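Local coordinates for protein terminal oxygenase component of carbazole 1,9a-dioxygenase (Nocardioides aromaticivorans, PDB 3GCF) that probably dihydroxylates carbazole at an active-site iron(II), using electrons that reach it through a Rieske [2Fe-2S] cluster, at residues W35-F40 with E299-L304; P157-E162 with Y287-P292; T164-I169 with V303-V308. All blocks are in the same frame, centred on the assembly; numbering follows the deposited sequence.

In the fold
The three contacts lie on or against the long antiparallel sheet of the catalytic domain, whose edge strand 164-173 is followed by 298-307 and then 285-292. Contact 1 lays strand 34-40, from the other sheet, across 298-307 and so connects the Rieske part to the sheet of the iron(II) domain. Contacts 2 and 3 fasten the loop 157-162 and the edge strand to that same sheet. Their centres lie about 8 Å (contacts 1 and 2), 12 Å (1 and 3) and 10 Å (2 and 3) apart, and contacts 1 and 3 share Val303 and Leu304. Along the chain, 35-40 comes first, then 157-162, 164-169, 287-292 and finally the overlapping 299-304 and 303-308.

Contact 1 (W35-F40 with E299-L304); sequences WHPAAF and EYFQVL
The edge strand 34-40 of the Rieske-side sheet crosses strand 298-307 of the catalytic sheet here, and Phe301 turns one ring face to Pro37. The pyrrolidine ring of Pro37 lies over that face: CG of Pro37 stands 3.8 Å from the Phe301 ring centroid and only 9° off the ring normal, a CH-pi contact. CB of Pro37 follows over the same ring, 3.8 Å from Phe301 CE2. Proline suits this place because its compact, rigid ring offers several C-H groups to an aromatic face. The edge of the phenyl ring meets backbone, with Phe301 CZ 3.6 Å from Ala38 C and Phe301 CE2 3.9 Å from Ala39 N. Phenylalanine fits as a buried flat ring with a face for proline and an edge for the chain; its CG stands anti to its own carbonyl carbon (chi1 -72°), which aims the ring across.

The strand axes cross at 78°, 8.9 Å apart at their closest, so strands of two different sheets meet through side chains, with no hydrogen bond between the two segments. Ala38 and Ala39 both face Val139 of the neighbouring strand 138-143 in a classic beta bulge, and their small methyls turn away from strand 298-307. Just beyond the bulge, Phe40 extends its ring past Phe301 in the opposite direction: Phe40 CZ comes 4.0 Å from Phe301 CD2, with the ring planes oblique to each other. The edge of the Phe40 ring receives CG2 of Val303, 4.2 Å from Phe40 CE1. Gln302 points away from strand 34-40, its side chain about 6 Å from that of the iron ligand Asp337; its OE1 bonds Arg171 NH2 and its NE2 bonds Leu330 O.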
loop_
_atom_site.group_PDB
_atom_site.type_symbol
_atom_site.label_atom_id
_atom_site.label_comp_id
_atom_site.label_asym_id
_atom_site.label_seq_id
_atom_site.Cartn_x
_atom_site.Cartn_y
_atom_site.Cartn_z
ATOM N N TRP A 35 -10.497 22.373 21.647
ATOM C CA TRP A 35 -10.946 22.909 20.376
ATOM C C TRP A 35 -9.780 22.709 19.406
ATOM O O TRP A 35 -8.613 22.805 19.802
ATOM C CB TRP A 35 -11.241 24.404 20.482
ATOM C CG TRP A 35 -12.480 24.756 21.238
ATOM C CD1 TRP A 35 -12.572 25.092 22.558
ATOM C CD2 TRP A 35 -13.807 24.841 20.708
ATOM N NE1 TRP A 35 -13.875 25.390 22.882
ATOM C CE2 TRP A 35 -14.655 25.241 21.765
ATOM C CE3 TRP A 35 -14.363 24.619 19.437
ATOM C CZ2 TRP A 35 -16.035 25.424 21.592
ATOM C CZ3 TRP A 35 -15.737 24.802 19.265
ATOM C CH2 TRP A 35 -16.555 25.202 20.340
ATOM N N HIS A 36 -10.098 22.425 18.146
ATOM C CA HIS A 36 -9.089 22.234 17.104
ATOM C C HIS A 36 -9.625 22.845 15.813
ATOM O O HIS A 36 -10.815 22.751 15.531
ATOM C CB HIS A 36 -8.828 20.741 16.857
ATOM C CG HIS A 36 -8.076 20.059 17.956
ATOM N ND1 HIS A 36 -6.722 20.227 18.148
ATOM C CD2 HIS A 36 -8.487 19.190 18.912
ATOM C CE1 HIS A 36 -6.331 19.492 19.175
ATOM N NE2 HIS A 36 -7.382 18.853 19.657
ATOM N N PRO A 37 -8.760 23.493 15.018
ATOM C CA PRO A 37 -9.244 24.082 13.766
ATOM C C PRO A 37 -9.565 22.975 12.764
ATOM O O PRO A 37 -8.889 21.947 12.729
ATOM C CB PRO A 37 -8.070 24.950 13.316
ATOM C CG PRO A 37 -6.875 24.218 13.872
ATOM C CD PRO A 37 -7.347 23.839 15.254
ATOM N N ALA A 38 -10.596 23.186 11.953
ATOM C CA ALA A 38 -10.999 22.201 10.956
ATOM C C ALA A 38 -10.830 22.747 9.545
ATOM O O ALA A 38 -10.467 22.025 8.620
ATOM C CB ALA A 38 -12.461 21.804 11.175
ATOM N N ALA A 39 -11.093 24.036 9.388
ATOM C CA ALA A 39 -11.012 24.660 8.083
ATOM C C ALA A 39 -11.109 26.161 8.250
ATOM O O ALA A 39 -11.225 26.665 9.366
ATOM C CB ALA A 39 -12.165 24.167 7.215
ATOM N N PHE A 40 -11.062 26.872 7.131
ATOM C CA PHE A 40 -11.192 28.317 7.155
ATOM C C PHE A 40 -12.635 28.642 6.813
ATOM O O PHE A 40 -13.251 27.977 5.979
ATOM C CB PHE A 40 -10.224 28.947 6.160
ATOM C CG PHE A 40 -8.799 28.865 6.602
ATOM C CD1 PHE A 40 -8.295 29.777 7.527
ATOM C CD2 PHE A 40 -7.981 27.825 6.169
ATOM C CE1 PHE A 40 -6.997 29.650 8.020
ATOM C CE2 PHE A 40 -6.682 27.689 6.656
ATOM C CZ PHE A 40 -6.190 28.601 7.584
ATOM N N GLU A 299 -2.940 17.776 9.986
ATOM C CA GLU A 299 -3.287 18.910 9.146
ATOM C C GLU A 299 -2.521 20.102 9.692
ATOM O O GLU A 299 -2.710 20.511 10.842
ATOM C CB GLU A 299 -4.790 19.186 9.194
ATOM C CG GLU A 299 -5.246 20.229 8.180
ATOM C CD GLU A 299 -5.253 19.706 6.746
ATOM O OE1 GLU A 299 -4.855 18.543 6.521
ATOM O OE2 GLU A 299 -5.663 20.462 5.839
ATOM N N TYR A 300 -1.649 20.644 8.855
ATOM C CA TYR A 300 -0.806 21.772 9.216
ATOM C C TYR A 300 -1.468 23.090 8.819
ATOM O O TYR A 300 -1.667 23.355 7.639
ATOM C CB TYR A 300 0.544 21.584 8.515
ATOM C CG TYR A 300 1.549 22.714 8.604
ATOM C CD1 TYR A 300 1.743 23.432 9.786
ATOM C CD2 TYR A 300 2.362 23.017 7.507
ATOM C CE1 TYR A 300 2.729 24.426 9.870
ATOM C CE2 TYR A 300 3.344 23.999 7.578
ATOM C CZ TYR A 300 3.526 24.700 8.758
ATOM O OH TYR A 300 4.505 25.668 8.808
ATOM N N PHE A 301 -1.833 23.895 9.817
ATOM C CA PHE A 301 -2.449 25.201 9.575
ATOM C C PHE A 301 -1.393 26.277 9.807
ATOM O O PHE A 301 -0.642 26.217 10.778
ATOM C CB PHE A 301 -3.603 25.488 10.554
ATOM C CG PHE A 301 -4.859 24.686 10.309
ATOM C CD1 PHE A 301 -4.908 23.326 10.600
ATOM C CD2 PHE A 301 -6.014 25.314 9.842
ATOM C CE1 PHE A 301 -6.092 22.597 10.434
ATOM C CE2 PHE A 301 -7.211 24.597 9.668
ATOM C CZ PHE A 301 -7.249 23.233 9.967
ATOM N N GLN A 302 -1.341 27.260 8.918
ATOM C CA GLN A 302 -0.421 28.373 9.064
ATOM C C GLN A 302 -1.320 29.595 9.002
ATOM O O GLN A 302 -2.000 29.796 8.003
ATOM C CB GLN A 302 0.579 28.417 7.914
ATOM C CG GLN A 302 1.573 27.283 7.898
ATOM C CD GLN A 302 2.236 27.147 6.553
ATOM O OE1 GLN A 302 1.605 26.736 5.581
ATOM N NE2 GLN A 302 3.512 27.502 6.481
ATOM N N VAL A 303 -1.331 30.402 10.058
ATOM C CA VAL A 303 -2.187 31.585 10.090
ATOM C C VAL A 303 -1.394 32.827 10.457
ATOM O O VAL A 303 -0.733 32.877 11.497
ATOM C CB VAL A 303 -3.340 31.418 11.109
ATOM C CG1 VAL A 303 -4.381 32.516 10.907
ATOM C CG2 VAL A 303 -3.981 30.048 10.953
ATOM N N LEU A 304 -1.466 33.833 9.594
ATOM C CA LEU A 304 -0.749 35.077 9.817
ATOM C C LEU A 304 -1.675 36.137 10.399
ATOM O O LEU A 304 -2.803 36.312 9.941
ATOM C CB LEU A 304 -0.136 35.560 8.501
ATOM C CG LEU A 304 0.854 34.572 7.864
ATOM C CD1 LEU A 304 1.494 35.209 6.641
ATOM C CD2 LEU A 304 1.927 34.175 8.873
#

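Contact 2 (P157-E162 with Y287-P292); sequences PGFLDE and YEFYVP
An aromatic cluster of Phe159, Tyr287 and Phe289 anchors the loop between strands 138-143 and 164-173 to the catalytic sheet. Phe159 drives an edge onto the face of Tyr287 in a T-shaped (edge-to-face) pair, with centroids 4.9 Å apart and planes at 67°. The atom that touches is Phe159 CD2, which sits above the middle of the tyrosine ring and comes within 3.6 Å of Tyr287 CG. Phe159 CG stands anti to the backbone nitrogen (chi1 -173°), an orientation that carries the ring off the loop so that CD2 and CE2 reach both partners. CE2 meets the edge of the third ring, 3.8 Å from Phe289 CZ. A flat aromatic side chain suits this position because one edge can serve both neighbours.

The loop itself bends in a type I beta turn from Gly158 to Asp161, closed by Asp161 N to Gly158 O at 3.2 Å. Gly158 has a positive phi of 95°, where a side chain would be jammed against the preceding carbonyl oxygen and would also crowd Tyr287 OH, so glycine fits both demands. That hydroxyl lies 3.3 Å from Gly158 C and finds its polar partner in Gln305 OE1; a tyrosine can thus give the cluster a ring while its phenol end bonds the next strand.

Strand 285-292 runs between 273-277 and 298-307. Phe289 extends the cluster toward Phe301 and Pro37, while the loop is also held by bonds of Pro157 O to Lys275 NZ and of Phe159 O to Gln136 NE2.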
loop_
_atom_site.group_PDB
_atom_site.type_symbol
_atom_site.label_atom_id
_atom_site.label_comp_id
_atom_site.label_asym_id
_atom_site.label_seq_id
_atom_site.Cartn_x
_atom_site.Cartn_y
_atom_site.Cartn_z
ATOM N N PRO A 157 -2.025 33.222 23.625
ATOM C CA PRO A 157 -2.508 34.574 23.921
ATOM C C PRO A 157 -2.288 35.458 22.695
ATOM O O PRO A 157 -1.299 35.298 21.978
ATOM C CB PRO A 157 -1.633 35.007 25.099
ATOM C CG PRO A 157 -1.311 33.709 25.785
ATOM C CD PRO A 157 -1.030 32.782 24.619
ATOM N N GLY A 158 -3.215 36.379 22.450
ATOM C CA GLY A 158 -3.089 37.275 21.316
ATOM C C GLY A 158 -3.808 36.842 20.049
ATOM O O GLY A 158 -4.099 37.673 19.191
ATOM N N PHE A 159 -4.096 35.550 19.914
ATOM C CA PHE A 159 -4.772 35.061 18.714
ATOM C C PHE A 159 -6.134 35.722 18.495
ATOM O O PHE A 159 -6.485 36.088 17.372
ATOM C CB PHE A 159 -4.941 33.539 18.783
ATOM C CG PHE A 159 -5.487 32.925 17.515
ATOM C CD1 PHE A 159 -6.861 32.927 17.250
ATOM C CD2 PHE A 159 -4.624 32.350 16.577
ATOM C CE1 PHE A 159 -7.368 32.367 16.071
ATOM C CE2 PHE A 159 -5.120 31.789 15.396
ATOM C CZ PHE A 159 -6.500 31.798 15.141
ATOM N N LEU A 160 -6.895 35.886 19.572
ATOM C CA LEU A 160 -8.218 36.480 19.469
ATOM C C LEU A 160 -8.257 38.010 19.525
ATOM O O LEU A 160 -9.337 38.585 19.675
ATOM C CB LEU A 160 -9.124 35.906 20.561
ATOM C CG LEU A 160 -9.317 34.385 20.509
ATOM C CD1 LEU A 160 -10.006 33.906 21.789
ATOM C CD2 LEU A 160 -10.123 34.002 19.266
ATOM N N ASP A 161 -7.105 38.673 19.397
ATOM C CA ASP A 161 -7.079 40.140 19.443
ATOM C C ASP A 161 -8.052 40.733 18.430
ATOM O O ASP A 161 -7.982 40.439 17.235
ATOM C CB ASP A 161 -5.669 40.676 19.183
ATOM C CG ASP A 161 -4.747 40.497 20.375
ATOM O OD1 ASP A 161 -5.214 39.989 21.416
ATOM O OD2 ASP A 161 -3.556 40.866 20.276
ATOM N N GLU A 162 -8.949 41.581 18.917
ATOM C CA GLU A 162 -9.970 42.200 18.083
ATOM C C GLU A 162 -9.442 43.224 17.082
ATOM O O GLU A 162 -10.085 43.485 16.064
ATOM C CB GLU A 162 -11.037 42.866 18.966
ATOM C CG GLU A 162 -11.308 42.138 20.284
ATOM C CD GLU A 162 -10.476 42.688 21.451
ATOM O OE1 GLU A 162 -10.865 43.743 22.009
ATOM O OE2 GLU A 162 -9.439 42.076 21.806
ATOM N N TYR A 287 0.979 31.789 13.466
ATOM C CA TYR A 287 0.430 30.748 14.322
ATOM C C TYR A 287 0.420 29.452 13.526
ATOM O O TYR A 287 0.234 29.465 12.308
ATOM C CB TYR A 287 -1.004 31.099 14.736
ATOM C CG TYR A 287 -1.121 32.331 15.610
ATOM C CD1 TYR A 287 -0.810 32.279 16.972
ATOM C CD2 TYR A 287 -1.533 33.552 15.073
ATOM C CE1 TYR A 287 -0.909 33.424 17.784
ATOM C CE2 TYR A 287 -1.635 34.702 15.874
ATOM C CZ TYR A 287 -1.322 34.627 17.225
ATOM O OH TYR A 287 -1.419 35.757 18.011
ATOM N N GLU A 288 0.625 28.333 14.208
ATOM C CA GLU A 288 0.611 27.046 13.542
ATOM C C GLU A 288 -0.132 26.025 14.380
ATOM O O GLU A 288 0.012 25.985 15.607
ATOM C CB GLU A 288 2.039 26.551 13.276
ATOM C CG GLU A 288 2.908 27.529 12.488
ATOM C CD GLU A 288 4.132 26.870 11.873
ATOM O OE1 GLU A 288 4.655 25.891 12.449
ATOM O OE2 GLU A 288 4.580 27.346 10.809
ATOM N N PHE A 289 -0.949 25.216 13.710
ATOM C CA PHE A 289 -1.706 24.156 14.368
ATOM C C PHE A 289 -1.293 22.858 13.683
ATOM O O PHE A 289 -0.941 22.858 12.500
ATOM C CB PHE A 289 -3.214 24.358 14.200
ATOM C CG PHE A 289 -3.731 25.653 14.767
ATOM C CD1 PHE A 289 -3.494 26.860 14.118
ATOM C CD2 PHE A 289 -4.482 25.661 15.937
ATOM C CE1 PHE A 289 -4.006 28.056 14.624
ATOM C CE2 PHE A 289 -4.998 26.852 16.451
ATOM C CZ PHE A 289 -4.761 28.049 15.794
ATOM N N TYR A 290 -1.332 21.759 14.424
ATOM C CA TYR A 290 -0.945 20.466 13.877
ATOM C C TYR A 290 -1.990 19.455 14.328
ATOM O O TYR A 290 -1.729 18.604 15.169
ATOM C CB TYR A 290 0.448 20.084 14.395
ATOM C CG TYR A 290 1.437 21.246 14.422
ATOM C CD1 TYR A 290 1.447 22.151 15.480
ATOM C CD2 TYR A 290 2.357 21.437 13.386
ATOM C CE1 TYR A 290 2.350 23.221 15.516
ATOM C CE2 TYR A 290 3.265 22.504 13.406
ATOM C CZ TYR A 290 3.256 23.392 14.480
ATOM O OH TYR A 290 4.159 24.436 14.530
ATOM N N VAL A 291 -3.182 19.563 13.755
ATOM C CA VAL A 291 -4.296 18.701 14.119
ATOM C C VAL A 291 -4.149 17.288 13.581
ATOM O O VAL A 291 -4.023 17.077 12.379
ATOM C CB VAL A 291 -5.629 19.303 13.626
ATOM C CG1 VAL A 291 -6.811 18.560 14.253
ATOM C CG2 VAL A 291 -5.681 20.789 13.978
ATOM N N PRO A 292 -4.160 16.294 14.475
ATOM C CA PRO A 292 -4.023 14.904 14.039
ATOM C C PRO A 292 -5.144 14.508 13.073
ATOM O O PRO A 292 -6.301 14.879 13.268
ATOM C CB PRO A 292 -4.110 14.112 15.350
ATOM C CG PRO A 292 -3.717 15.107 16.401
ATOM C CD PRO A 292 -4.371 16.371 15.930
#

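Contact 3 (T164-I169 with V303-V308); sequences THLLGI and VLQRKV
Gln305 sends CG anti to its backbone nitrogen (chi1 175°) and runs on extended at chi2, which carries its amide across to Thr164 on the neighbouring strand, whose OG1 is turned between its own backbone N and carbonyl carbon. There Gln305 NE2 donates to Thr164 OG1 over 3.0 Å, with a bent N-H...O angle of 143° and the oxygen 25° out of the amide plane. NE2 also bonds Gly158 O of the loop 157-162, and OE1 bonds Tyr287 OH of strand 285-292, so three bonds hold the amide of Gln305 against turning. Asp161 O is a second partner of Thr164 OG1. Glutamine suits the place, as it offers a donor and an acceptor at the end of a long arm without burying a charge. Shortened to alanine, this position is likely to leave Tyr287 OH and Gly158 O without their amide mate, to take one partner from Thr164 OG1, and to open a gap beside Leu166 CD1 where the arm had run.

The backbones form an antiparallel ladder. His165 and Arg306 make a hydrogen-bonded pair, Arg306 N to His165 O at 2.9 Å being nearly straight, and Leu167 with Leu304 makes the next, Leu304 N to Leu167 O at 2.7 Å. On the face that carries Gln305, Leu166 lies beside it pointing the same way, Leu166 CG 3.8 Å from Gln305 CB, and Leu166 CB meets Val303 CG1 at 3.7 Å. Gly168 faces Val303 with the CA atoms 4.0 Å apart, where a beta carbon on the glycine would clash with Val303 CA.

Strand 164-173 is the outermost of this sheet within the chain. On its other face His165 and Leu167 pack against helix 311-331, whose Glu320 forms a salt bridge with Arg306, while strand 285-292 flanks 298-307 on the far side.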
loop_
_atom_site.group_PDB
_atom_site.type_symbol
_atom_site.label_atom_id
_atom_site.label_comp_id
_atom_site.label_asym_id
_atom_site.label_seq_id
_atom_site.Cartn_x
_atom_site.Cartn_y
_atom_site.Cartn_z
ATOM N N THR A 164 -6.996 42.957 15.101
ATOM C CA THR A 164 -6.150 42.265 14.141
ATOM C C THR A 164 -7.007 41.519 13.130
ATOM O O THR A 164 -8.217 41.373 13.307
ATOM C CB THR A 164 -5.239 41.230 14.835
ATOM O OG1 THR A 164 -6.050 40.198 15.421
ATOM C CG2 THR A 164 -4.395 41.897 15.925
ATOM N N HIS A 165 -6.367 41.061 12.063
ATOM C CA HIS A 165 -7.040 40.286 11.038
ATOM C C HIS A 165 -6.122 39.105 10.757
ATOM O O HIS A 165 -4.897 39.243 10.807
ATOM C CB HIS A 165 -7.241 41.099 9.763
ATOM C CG HIS A 165 -8.222 40.479 8.820
ATOM N ND1 HIS A 165 -9.579 40.470 9.063
ATOM C CD2 HIS A 165 -8.043 39.802 7.661
ATOM C CE1 HIS A 165 -10.193 39.814 8.093
ATOM N NE2 HIS A 165 -9.284 39.398 7.232
ATOM N N LEU A 166 -6.706 37.945 10.474
ATOM C CA LEU A 166 -5.913 36.753 10.215
ATOM C C LEU A 166 -6.233 36.105 8.881
ATOM O O LEU A 166 -7.369 36.135 8.412
ATOM C CB LEU A 166 -6.104 35.727 11.342
ATOM C CG LEU A 166 -5.482 36.078 12.697
ATOM C CD1 LEU A 166 -6.218 37.258 13.321
ATOM C CD2 LEU A 166 -5.539 34.866 13.620
ATOM N N LEU A 167 -5.205 35.520 8.276
ATOM C CA LEU A 167 -5.322 34.841 6.995
ATOM C C LEU A 167 -4.376 33.651 7.032
ATOM O O LEU A 167 -3.260 33.756 7.540
ATOM C CB LEU A 167 -4.924 35.785 5.861
ATOM C CG LEU A 167 -5.826 37.009 5.682
ATOM C CD1 LEU A 167 -5.131 38.022 4.788
ATOM C CD2 LEU A 167 -7.175 36.586 5.099
ATOM N N GLY A 168 -4.820 32.514 6.513
ATOM C CA GLY A 168 -3.959 31.349 6.520
ATOM C C GLY A 168 -4.319 30.289 5.501
ATOM O O GLY A 168 -5.201 30.477 4.666
ATOM N N ILE A 169 -3.606 29.171 5.567
ATOM C CA ILE A 169 -3.841 28.041 4.683
ATOM C C ILE A 169 -3.625 26.796 5.517
ATOM O O ILE A 169 -3.111 26.870 6.634
ATOM C CB ILE A 169 -2.852 28.010 3.499
ATOM C CG1 ILE A 169 -1.412 27.970 4.026
ATOM C CG2 ILE A 169 -3.085 29.218 2.593
ATOM C CD1 ILE A 169 -0.366 27.803 2.959
ATOM N N VAL A 303 -1.331 30.402 10.058
ATOM C CA VAL A 303 -2.187 31.585 10.090
ATOM C C VAL A 303 -1.394 32.827 10.457
ATOM O O VAL A 303 -0.733 32.877 11.497
ATOM C CB VAL A 303 -3.340 31.418 11.109
ATOM C CG1 VAL A 303 -4.381 32.516 10.907
ATOM C CG2 VAL A 303 -3.981 30.048 10.953
ATOM N N LEU A 304 -1.466 33.833 9.594
ATOM C CA LEU A 304 -0.749 35.077 9.817
ATOM C C LEU A 304 -1.675 36.137 10.399
ATOM O O LEU A 304 -2.803 36.312 9.941
ATOM C CB LEU A 304 -0.136 35.560 8.501
ATOM C CG LEU A 304 0.854 34.572 7.864
ATOM C CD1 LEU A 304 1.494 35.209 6.641
ATOM C CD2 LEU A 304 1.927 34.175 8.873
ATOM N N GLN A 305 -1.186 36.837 11.419
ATOM C CA GLN A 305 -1.957 37.870 12.099
ATOM C C GLN A 305 -1.358 39.257 11.922
ATOM O O GLN A 305 -0.188 39.489 12.225
ATOM C CB GLN A 305 -2.052 37.547 13.587
ATOM C CG GLN A 305 -2.730 38.616 14.430
ATOM C CD GLN A 305 -2.808 38.212 15.889
ATOM O OE1 GLN A 305 -1.795 37.880 16.500
ATOM N NE2 GLN A 305 -4.008 38.228 16.451
ATOM N N ARG A 306 -2.184 40.178 11.444
ATOM C CA ARG A 306 -1.773 41.553 11.213
ATOM C C ARG A 306 -2.666 42.521 11.990
ATOM O O ARG A 306 -3.888 42.393 11.983
ATOM C CB ARG A 306 -1.863 41.858 9.716
ATOM C CG ARG A 306 -1.830 43.338 9.359
ATOM C CD ARG A 306 -0.517 43.980 9.750
ATOM N NE ARG A 306 0.606 43.505 8.948
ATOM C CZ ARG A 306 0.769 43.773 7.654
ATOM N NH1 ARG A 306 -0.127 44.511 7.016
ATOM N NH2 ARG A 306 1.838 43.324 7.003
ATOM N N LYS A 307 -2.054 43.485 12.664
ATOM C CA LYS A 307 -2.821 44.479 13.408
ATOM C C LYS A 307 -3.434 45.421 12.371
ATOM O O LYS A 307 -2.753 45.840 11.433
ATOM C CB LYS A 307 -1.902 45.256 14.359
ATOM C CG LYS A 307 -2.636 46.160 15.344
ATOM C CD LYS A 307 -1.679 46.798 16.345
ATOM C CE LYS A 307 -2.429 47.689 17.329
ATOM N NZ LYS A 307 -1.530 48.338 18.335
ATOM N N VAL A 308 -4.715 45.736 12.523
ATOM C CA VAL A 308 -5.400 46.622 11.585
ATOM C C VAL A 308 -6.214 47.693 12.305
ATOM O O VAL A 308 -6.659 47.495 13.433
ATOM C CB VAL A 308 -6.352 45.834 10.657
ATOM C CG1 VAL A 308 -5.568 44.831 9.834
ATOM C CG2 VAL A 308 -7.421 45.131 11.484
#